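Long-range contacts in short chain dehydrogenase/reductase (Acinetobacter baumannii, PDB 4IUY), which probably catalyses the NAD(P)-dependent oxidation or reduction of a substrate not yet identified: residues 59-64 against 81-86; 87-92 against 140-145. One frame throughout, in Å; residues are numbered along the deposited sequence.

Interaction 1. Residues 59-64 against 81-86; sequences RRLERL and TFALDV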
loop_
_atom_site.group_PDB
_atom_site.type_symbol
_atom_site.label_atom_id
_atom_site.label_comp_id
_atom_site.label_asym_id
_atom_site.label_seq_id
_atom_site.Cartn_x
_atom_site.Cartn_y
_atom_site.Cartn_z
ATOM N N ARG D 59 4.193 29.600 16.894
ATOM C CA ARG D 59 5.132 29.920 17.977
ATOM C C ARG D 59 5.177 31.415 18.237
ATOM O O ARG D 59 5.127 31.856 19.390
ATOM C CB ARG D 59 6.544 29.419 17.665
ATOM C CG ARG D 59 7.440 29.276 18.904
ATOM C CD ARG D 59 8.910 29.026 18.550
ATOM N NE ARG D 59 9.087 28.520 17.189
ATOM C CZ ARG D 59 8.968 27.243 16.832
ATOM N NH1 ARG D 59 8.662 26.319 17.738
ATOM N NH2 ARG D 59 9.146 26.890 15.563
ATOM N N ARG D 60 5.295 32.196 17.167
ATOM C CA ARG D 60 5.373 33.648 17.323
ATOM C C ARG D 60 4.089 34.346 16.874
ATOM O O ARG D 60 3.749 34.398 15.686
ATOM C CB ARG D 60 6.617 34.206 16.626
ATOM C CG ARG D 60 7.891 33.774 17.330
ATOM C CD ARG D 60 9.141 33.853 16.475
ATOM N NE ARG D 60 10.186 33.036 17.090
ATOM C CZ ARG D 60 10.402 31.753 16.810
ATOM N NH1 ARG D 60 9.656 31.133 15.902
ATOM N NH2 ARG D 60 11.369 31.089 17.431
ATOM N N LEU D 61 3.417 34.909 17.868
ATOM C CA LEU D 61 2.130 35.575 17.752
ATOM C C LEU D 61 2.149 36.719 16.729
ATOM O O LEU D 61 1.142 36.988 16.068
ATOM C CB LEU D 61 1.727 36.102 19.138
ATOM C CG LEU D 61 0.292 36.525 19.420
ATOM C CD1 LEU D 61 -0.577 35.295 19.373
ATOM C CD2 LEU D 61 0.191 37.196 20.787
ATOM N N GLU D 62 3.293 37.393 16.619
ATOM C CA GLU D 62 3.424 38.558 15.749
ATOM C C GLU D 62 3.239 38.173 14.274
ATOM O O GLU D 62 2.775 38.983 13.467
ATOM C CB GLU D 62 4.737 39.329 16.003
ATOM C CG GLU D 62 6.049 38.580 15.761
ATOM C CD GLU D 62 6.530 37.777 16.965
ATOM O OE1 GLU D 62 5.767 37.621 17.943
ATOM O OE2 GLU D 62 7.695 37.322 16.943
ATOM N N ARG D 63 3.606 36.942 13.926
ATOM C CA ARG D 63 3.413 36.416 12.566
ATOM C C ARG D 63 1.926 36.205 12.191
ATOM O O ARG D 63 1.615 35.903 11.047
ATOM C CB ARG D 63 4.186 35.112 12.373
ATOM C CG ARG D 63 5.686 35.188 12.653
ATOM C CD ARG D 63 6.350 33.817 12.412
ATOM N NE ARG D 63 7.674 33.706 13.030
ATOM C CZ ARG D 63 8.825 33.985 12.426
ATOM N NH1 ARG D 63 8.836 34.377 11.159
ATOM N NH2 ARG D 63 9.969 33.854 13.091
ATOM N N LEU D 64 1.036 36.214 13.178
ATOM C CA LEU D 64 -0.404 36.033 12.953
ATOM C C LEU D 64 -1.223 37.324 12.803
ATOM O O LEU D 64 -2.367 37.289 12.363
ATOM C CB LEU D 64 -1.022 35.186 14.075
ATOM C CG LEU D 64 -0.487 33.749 14.140
ATOM C CD1 LEU D 64 -1.279 32.947 15.176
ATOM C CD2 LEU D 64 -0.401 33.014 12.758
ATOM N N THR D 81 -6.374 34.079 18.320
ATOM C CA THR D 81 -4.977 33.739 18.090
ATOM C C THR D 81 -4.315 33.264 19.392
ATOM O O THR D 81 -4.677 33.695 20.470
ATOM C CB THR D 81 -4.207 34.906 17.481
ATOM O OG1 THR D 81 -4.175 35.997 18.408
ATOM C CG2 THR D 81 -4.866 35.340 16.189
ATOM N N PHE D 82 -3.390 32.324 19.273
ATOM C CA PHE D 82 -2.636 31.815 20.409
ATOM C C PHE D 82 -1.174 31.579 20.050
ATOM O O PHE D 82 -0.854 30.878 19.087
ATOM C CB PHE D 82 -3.233 30.502 20.907
ATOM C CG PHE D 82 -4.593 30.640 21.516
ATOM C CD1 PHE D 82 -4.737 31.125 22.821
ATOM C CD2 PHE D 82 -5.733 30.280 20.803
ATOM C CE1 PHE D 82 -6.002 31.248 23.408
ATOM C CE2 PHE D 82 -7.002 30.394 21.383
ATOM C CZ PHE D 82 -7.135 30.886 22.691
ATOM N N ALA D 83 -0.287 32.141 20.852
ATOM C CA ALA D 83 1.132 31.853 20.740
ATOM C C ALA D 83 1.451 30.638 21.600
ATOM O O ALA D 83 1.087 30.604 22.777
ATOM C CB ALA D 83 1.943 33.046 21.209
ATOM N N LEU D 84 2.084 29.631 21.000
ATOM C CA LEU D 84 2.523 28.447 21.739
ATOM C C LEU D 84 3.499 27.585 20.935
ATOM O O LEU D 84 3.597 27.725 19.725
ATOM C CB LEU D 84 1.302 27.619 22.178
ATOM C CG LEU D 84 0.225 27.214 21.155
ATOM C CD1 LEU D 84 0.625 26.034 20.292
ATOM C CD2 LEU D 84 -1.088 26.939 21.870
ATOM N N ASP D 85 4.208 26.684 21.610
ATOM C CA ASP D 85 4.966 25.650 20.921
ATOM C C ASP D 85 4.055 24.435 20.755
ATOM O O ASP D 85 3.461 23.974 21.729
ATOM C CB ASP D 85 6.218 25.258 21.695
ATOM C CG ASP D 85 6.979 24.117 21.020
ATOM O OD1 ASP D 85 6.658 23.788 19.857
ATOM O OD2 ASP D 85 7.882 23.527 21.651
ATOM N N VAL D 86 3.930 23.925 19.529
ATOM C CA VAL D 86 3.046 22.783 19.276
ATOM C C VAL D 86 3.453 21.535 20.076
ATOM O O VAL D 86 2.642 20.630 20.259
ATOM C CB VAL D 86 2.923 22.437 17.756
ATOM C CG1 VAL D 86 1.526 22.745 17.243
ATOM C CG2 VAL D 86 3.974 23.168 16.937
#

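Interaction 2. Residues 87-92 against 140-145; sequences NDRSAV and PWQCAQ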
loop_
_atom_site.group_PDB
_atom_site.type_symbol
_atom_site.label_atom_id
_atom_site.label_comp_id
_atom_site.label_asym_id
_atom_site.label_seq_id
_atom_site.Cartn_x
_atom_site.Cartn_y
_atom_site.Cartn_z
ATOM N N ASN D 87 4.693 21.508 20.569
ATOM C CA ASN D 87 5.189 20.414 21.414
ATOM C C ASN D 87 4.892 20.539 22.902
ATOM O O ASN D 87 5.174 19.618 23.675
ATOM C CB ASN D 87 6.687 20.240 21.211
ATOM C CG ASN D 87 7.000 19.493 19.932
ATOM O OD1 ASN D 87 6.842 18.268 19.871
ATOM N ND2 ASN D 87 7.404 20.228 18.887
ATOM N N ASP D 88 4.336 21.691 23.283
ATOM C CA ASP D 88 3.957 22.008 24.658
ATOM C C ASP D 88 2.500 21.598 24.904
ATOM O O ASP D 88 1.562 22.336 24.575
ATOM C CB ASP D 88 4.149 23.520 24.870
ATOM C CG ASP D 88 3.995 23.959 26.311
ATOM O OD1 ASP D 88 3.371 23.238 27.111
ATOM O OD2 ASP D 88 4.517 25.047 26.645
ATOM N N ARG D 89 2.317 20.423 25.497
ATOM C CA ARG D 89 0.977 19.891 25.740
ATOM C C ARG D 89 0.135 20.781 26.674
ATOM O O ARG D 89 -1.074 20.936 26.469
ATOM C CB ARG D 89 1.038 18.479 26.303
ATOM C CG ARG D 89 -0.333 17.928 26.613
ATOM C CD ARG D 89 -0.279 16.626 27.396
ATOM N NE ARG D 89 0.327 15.538 26.631
ATOM C CZ ARG D 89 -0.331 14.760 25.780
ATOM N NH1 ARG D 89 -1.614 14.979 25.523
ATOM N NH2 ARG D 89 0.307 13.784 25.156
ATOM N N SER D 90 0.756 21.302 27.725
ATOM C CA SER D 90 0.030 22.139 28.676
ATOM C C SER D 90 -0.420 23.461 28.043
ATOM O O SER D 90 -1.494 23.972 28.365
ATOM C CB SER D 90 0.845 22.374 29.956
ATOM O OG SER D 90 2.030 23.090 29.676
ATOM N N ALA D 91 0.385 23.990 27.123
ATOM C CA ALA D 91 0.007 25.203 26.403
ATOM C C ALA D 91 -1.227 24.946 25.525
ATOM O O ALA D 91 -2.141 25.764 25.446
ATOM C CB ALA D 91 1.164 25.719 25.586
ATOM N N VAL D 92 -1.255 23.799 24.868
ATOM C CA VAL D 92 -2.406 23.430 24.062
ATOM C C VAL D 92 -3.651 23.258 24.938
ATOM O O VAL D 92 -4.732 23.746 24.620
ATOM C CB VAL D 92 -2.118 22.137 23.279
ATOM C CG1 VAL D 92 -3.359 21.671 22.527
ATOM C CG2 VAL D 92 -0.947 22.369 22.319
ATOM N N PRO D 140 1.166 16.618 16.566
ATOM C CA PRO D 140 -0.197 16.392 16.071
ATOM C C PRO D 140 -0.938 15.366 16.919
ATOM O O PRO D 140 -2.153 15.510 17.115
ATOM C CB PRO D 140 0.031 15.852 14.652
ATOM C CG PRO D 140 1.372 16.332 14.275
ATOM C CD PRO D 140 2.176 16.410 15.503
ATOM N N TRP D 141 -0.222 14.350 17.398
ATOM C CA TRP D 141 -0.800 13.360 18.299
ATOM C C TRP D 141 -1.251 13.997 19.628
ATOM O O TRP D 141 -2.378 13.784 20.074
ATOM C CB TRP D 141 0.175 12.197 18.529
ATOM C CG TRP D 141 -0.180 11.307 19.703
ATOM C CD1 TRP D 141 -1.146 10.344 19.744
ATOM C CD2 TRP D 141 0.448 11.301 20.993
ATOM N NE1 TRP D 141 -1.165 9.746 20.985
ATOM C CE2 TRP D 141 -0.192 10.310 21.766
ATOM C CE3 TRP D 141 1.493 12.030 21.564
ATOM C CZ2 TRP D 141 0.170 10.037 23.097
ATOM C CZ3 TRP D 141 1.853 11.767 22.884
ATOM C CH2 TRP D 141 1.190 10.773 23.638
ATOM N N GLN D 142 -0.373 14.780 20.247
ATOM C CA GLN D 142 -0.718 15.523 21.470
ATOM C C GLN D 142 -1.948 16.408 21.266
ATOM O O GLN D 142 -2.904 16.371 22.070
ATOM C CB GLN D 142 0.453 16.400 21.928
ATOM C CG GLN D 142 1.705 15.648 22.383
ATOM C CD GLN D 142 2.932 16.566 22.535
ATOM O OE1 GLN D 142 3.336 17.251 21.583
ATOM N NE2 GLN D 142 3.540 16.553 23.716
ATOM N N CYS D 143 -1.930 17.192 20.189
ATOM C CA CYS D 143 -3.040 18.103 19.905
ATOM C C CYS D 143 -4.332 17.340 19.706
ATOM O O CYS D 143 -5.382 17.753 20.193
ATOM C CB CYS D 143 -2.764 18.971 18.675
ATOM S SG CYS D 143 -1.444 20.126 18.935
ATOM N N ALA D 144 -4.249 16.239 18.970
ATOM C CA ALA D 144 -5.423 15.410 18.733
ATOM C C ALA D 144 -5.974 14.922 20.066
ATOM O O ALA D 144 -7.166 15.044 20.334
ATOM C CB ALA D 144 -5.081 14.200 17.808
ATOM N N GLN D 145 -5.100 14.381 20.903
ATOM C CA GLN D 145 -5.540 13.916 22.210
ATOM C C GLN D 145 -6.270 15.028 22.957
ATOM O O GLN D 145 -7.379 14.822 23.449
ATOM C CB GLN D 145 -4.371 13.417 23.064
ATOM C CG GLN D 145 -3.915 12.000 22.787
ATOM C CD GLN D 145 -2.907 11.564 23.823
ATOM O OE1 GLN D 145 -2.117 12.374 24.313
ATOM N NE2 GLN D 145 -2.950 10.297 24.196
#

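Interaction 1. Residues 59-64 against 81-86
Arg59, Leu61 and Ala83 bury the most surface where the loop 59-64 lies along residues 81-86. The setting is the Rossmann fold of the short-chain dehydrogenases. Strand 53-58 runs out into this loop, and helix 65-75 follows. Strand 79-83 is the outermost strand on this side of the parallel sheet. Backbone hydrogen bonds tie Phe82 to Ile56 and Leu84 to Ala58. The loop then folds back over residues 81-83 of the edge strand, while Arg59 meets Leu84 and Asp85 just beyond it.

No hydrogen bond joins the two segments. Arg59 meets Leu84 through its backbone instead. Arg59 CA lies 3.2 Å from Leu84 O in a CA-H...O contact, with an angle of 146° at the hydrogen. The Arg59 backbone N is also near this oxygen, but at a poor angle for a bond.

Leu61 carries much of the apolar contact. Leu61 CB rests 3.7 Å from Ala83 CB. CG stands anti to the backbone N (chi1 -164°), and its CD1 branch reaches the edge strand. Leu61 CD1 lies 3.5 Å from Ala83 N and 3.8 Å from Thr81 OG1. The side chains of Leu61 and Thr81 cross at about a right angle. Leu64 comes in beside them, with Leu64 CD1 4.2 Å from Thr81 CB. Leu64 and Thr81 also both touch Ile56 of the neighbouring strand. On the other side, Phe82 of the strand and Leu84 just after it pack on helix 89-101.

At the far end the side chains of Arg59 and Asp85 run side by side, pointing the same way. Their guanidinium and carboxylate planes are 61° apart. Asp85 OD1 accepts a hydrogen bond from Asn87 N. The same oxygen sits at the edge of the guanidinium, 3.9 Å from Arg59 NH1, a long salt bridge.

Interaction 2. Residues 87-92 against 140-145
Arg89 reaches from the first turn of helix 89-101 across Gln142 to Gln145. Arg89 CB lies 4.1 Å from Gln142 NE2. CG continues anti to the backbone N (chi1 178°), and the chain bends at chi3 (-65°), which turns the guanidinium onto helix 126-153. Gln142 CG lies over one guanidinium face, 3.6 Å from Arg89 NH2. Arg89 NH1 and NH2 grip one atom, Gln145 OE1, end-on, each at 2.9 Å. The oxygen is tilted slightly from the guanidinium plane. Arg89 NH2 also comes 3.4 Å from Trp141 CZ3, with the indole plane almost perpendicular to the guanidinium.

In the Rossmann fold these two helices lie side by side on one face of the sheet. A second subunit closes over the arginine here: its Asp126 forms a salt bridge with Arg89 NH2 and accepts from Gln142 NE2, its Tyr124 O accepts from Gln145 NE2, and its Trp129 stacks on Trp141. Within the chain, Glu146 pairs with Arg89 NH1. The positive charge is thus probably well balanced.

Asp88 is the N-cap of helix 89-101, its OD1 accepting from Ala91 N and Ser90 OG. Just before it, Asn87 O receives a weak 3.5 Å bond from Gln142 NE2. Deeper in, Val92 CG2 touches Cys143 SG at 4.1 Å.

How the interactions relate
The two contacts follow each other along the chain: interaction 1 ends at residue 86 and interaction 2 starts at residue 87. Their centres are about 14 Å apart. Strand 79-83 leads into helix 89-101, so this one strand-helix unit serves both. Interaction 1 joins the edge of the parallel sheet to the loop after strand 53-58. Interaction 2 joins the start of the helix to helix 126-153, next to the second subunit. The two touch directly, with Leu84 CB 3.9 Å from Ala91 CB. Together they link the sheet edge of the Rossmann fold to a helix pair at the subunit interface.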